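Local coordinates for minor fimbrium tip subunit Mfa3 (Porphyromonas gingivalis ATCC 33277, PDB 5NF4), which forms part of the tip of the minor fimbriae, filamentous pili that mediate biofilm formation and adhesion to host cells and to other oral bacteria, at residues T267-A270 with E271-I275. Residues are numbered along the deposited sequence; the frame is centred on the assembly and turned at random.
Sequences TGNA and ENKPI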
ATOM      1  N   THR A 267      -1.452 -24.137   4.652  1.00 40.71           N
ATOM      2  CA  THR A 267      -2.449 -23.074   4.660  1.00 38.47           C
ATOM      3  C   THR A 267      -3.863 -23.644   4.571  1.00 38.62           C
ATOM      4  O   THR A 267      -4.823 -22.912   4.693  1.00 44.50           O
ATOM      5  CB  THR A 267      -2.270 -22.092   3.489  1.00 40.01           C
ATOM      6  OG1 THR A 267      -2.572 -22.773   2.273  1.00 43.52           O
ATOM      7  CG2 THR A 267      -0.849 -21.572   3.421  1.00 36.50           C
ATOM      8  N   GLY A 268      -3.973 -24.941   4.337  1.00 42.17           N
ATOM      9  CA  GLY A 268      -5.277 -25.560   4.105  1.00 51.23           C
ATOM     10  C   GLY A 268      -5.666 -25.556   2.631  1.00 68.74           C
ATOM     11  O   GLY A 268      -6.715 -26.072   2.255  1.00 59.32           O
ATOM     12  N   ASN A 269      -4.794 -25.001   1.793  1.00 53.99           N
ATOM     13  CA  ASN A 269      -5.095 -24.741   0.394  1.00 61.54           C
ATOM     14  C   ASN A 269      -3.942 -25.236  -0.491  1.00 56.61           C
ATOM     15  O   ASN A 269      -2.774 -24.958  -0.211  1.00 48.49           O
ATOM     16  CB  ASN A 269      -5.351 -23.235   0.220  1.00 64.22           C
ATOM     17  CG  ASN A 269      -5.387 -22.817  -1.214  1.00 52.64           C
ATOM     18  OD1 ASN A 269      -4.356 -22.548  -1.803  1.00 40.85           O
ATOM     19  ND2 ASN A 269      -6.581 -22.777  -1.798  1.00 68.91           N
ATOM     20  N   ALA A 270      -4.252 -25.988  -1.545  1.00 50.58           N
ATOM     21  CA  ALA A 270      -3.211 -26.600  -2.364  1.00 47.67           C
ATOM     22  C   ALA A 270      -2.285 -25.603  -3.041  1.00 43.10           C
ATOM     23  O   ALA A 270      -1.135 -25.918  -3.349  1.00 44.10           O
ATOM     24  CB  ALA A 270      -3.845 -27.496  -3.427  1.00 64.56           C
ATOM     25  N   GLU A 271      -2.786 -24.386  -3.238  1.00 42.19           N
ATOM     26  CA  GLU A 271      -2.040 -23.320  -3.902  1.00 41.43           C
ATOM     27  C   GLU A 271      -1.327 -22.386  -2.922  1.00 36.12           C
ATOM     28  O   GLU A 271      -0.763 -21.361  -3.328  1.00 34.42           O
ATOM     29  CB  GLU A 271      -2.985 -22.479  -4.759  1.00 44.61           C
ATOM     30  CG  GLU A 271      -3.633 -23.221  -5.963  1.00 51.75           C
ATOM     31  CD  GLU A 271      -4.639 -22.315  -6.667  1.00 62.68           C
ATOM     32  OE1 GLU A 271      -5.757 -22.134  -6.137  1.00 67.64           O
ATOM     33  OE2 GLU A 271      -4.298 -21.745  -7.720  1.00 77.62           O
ATOM     34  N   ASN A 272      -1.379 -22.763  -1.646  1.00 35.29           N
ATOM     35  CA  ASN A 272      -0.828 -21.997  -0.531  1.00 34.72           C
ATOM     36  C   ASN A 272      -1.481 -20.628  -0.350  1.00 34.72           C
ATOM     37  O   ASN A 272      -0.869 -19.724   0.229  1.00 33.74           O
ATOM     38  CB  ASN A 272       0.696 -21.835  -0.682  1.00 35.12           C
ATOM     39  CG  ASN A 272       1.468 -23.052  -0.175  1.00 37.48           C
ATOM     40  OD1 ASN A 272       1.278 -23.494   0.963  1.00 40.33           O
ATOM     41  ND2 ASN A 272       2.310 -23.625  -1.029  1.00 38.95           N
ATOM     42  N   LYS A 273      -2.710 -20.460  -0.835  1.00 32.45           N
ATOM     43  CA  LYS A 273      -3.389 -19.191  -0.613  1.00 31.93           C
ATOM     44  C   LYS A 273      -3.659 -19.080   0.882  1.00 31.31           C
ATOM     45  O   LYS A 273      -3.997 -20.081   1.519  1.00 34.10           O
ATOM     46  CB  LYS A 273      -4.699 -19.096  -1.399  1.00 35.43           C
ATOM     47  CG  LYS A 273      -4.534 -18.861  -2.907  1.00 36.04           C
ATOM     48  CD  LYS A 273      -5.805 -19.236  -3.647  1.00 38.83           C
ATOM     49  CE  LYS A 273      -5.776 -18.877  -5.117  1.00 50.80           C
ATOM     50  NZ  LYS A 273      -7.054 -19.353  -5.762  1.00 61.57           N
ATOM     51  N   PRO A 274      -3.555 -17.874   1.438  1.00 31.28           N
ATOM     52  CA  PRO A 274      -3.359 -16.576   0.792  1.00 30.68           C
ATOM     53  C   PRO A 274      -1.912 -16.088   0.752  1.00 29.73           C
ATOM     54  O   PRO A 274      -1.678 -14.904   0.526  1.00 30.40           O
ATOM     55  CB  PRO A 274      -4.204 -15.626   1.674  1.00 32.05           C
ATOM     56  CG  PRO A 274      -4.006 -16.228   3.086  1.00 32.91           C
ATOM     57  CD  PRO A 274      -3.922 -17.736   2.870  1.00 33.91           C
ATOM     58  N   ILE A 275      -0.952 -16.975   0.976  1.00 32.67           N
ATOM     59  CA  ILE A 275       0.438 -16.553   0.972  1.00 31.86           C
ATOM     60  C   ILE A 275       0.835 -16.049  -0.420  1.00 31.78           C
ATOM     61  O   ILE A 275       0.657 -16.739  -1.417  1.00 30.77           O
ATOM     62  CB  ILE A 275       1.400 -17.697   1.421  1.00 31.41           C
ATOM     63  CG1 ILE A 275       1.103 -18.063   2.875  1.00 33.13           C
ATOM     64  CG2 ILE A 275       2.885 -17.291   1.238  1.00 29.78           C
ATOM     65  CD1 ILE A 275       1.836 -19.308   3.402  1.00 34.77           C
TER
HETATM   66  O   HOH W   1      -0.536 -25.100   1.929  1.00 41.46           O
HETATM   67  O   HOH W   2      -5.811 -20.659   3.461  1.00 44.01           O
HETATM   68  O   HOH W   3      -6.819 -23.641  -4.501  1.00 84.59           O
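A type I beta turn from Asn269 to Asn272 reverses the loop between strands 248-254 and 277-282, closed by Asn272 N donating to Asn269 O (3.0 Å). The side chain of Asn269 leans forward over the turn it begins; CG anti to the backbone N, chi1 168°, carries the amide there. Its OD1 accepts a nearly straight bond from Lys273 N (2.8 Å, 161° at the hydrogen), the donor standing above the amide plane, and a weak, bent one from Glu271 N. Two bonds thus grip the carbonyl end of the amide, while ND2 reaches a water that also donates to Glu271 OE1. Lys273 runs extended past the amide, crossing Asn269 at an angle, and its NZ forms a salt bridge with Glu271 OE1 (3.1 Å).

Thr267, two residues ahead of the beta turn, makes an ST turn that runs into it, OG1 accepting from Asn269 N (3.2 Å). The same hydroxyl donates to Lys273 O, whose second partner is a water shared with Thr267 O. Asn272 OD1 is held by Gly265 N and by another water, which bridges to Thr267 N and Asn269 O. On its apolar side, the buried Thr267 sets CG2 against Ile275 CD1 at 3.5 Å.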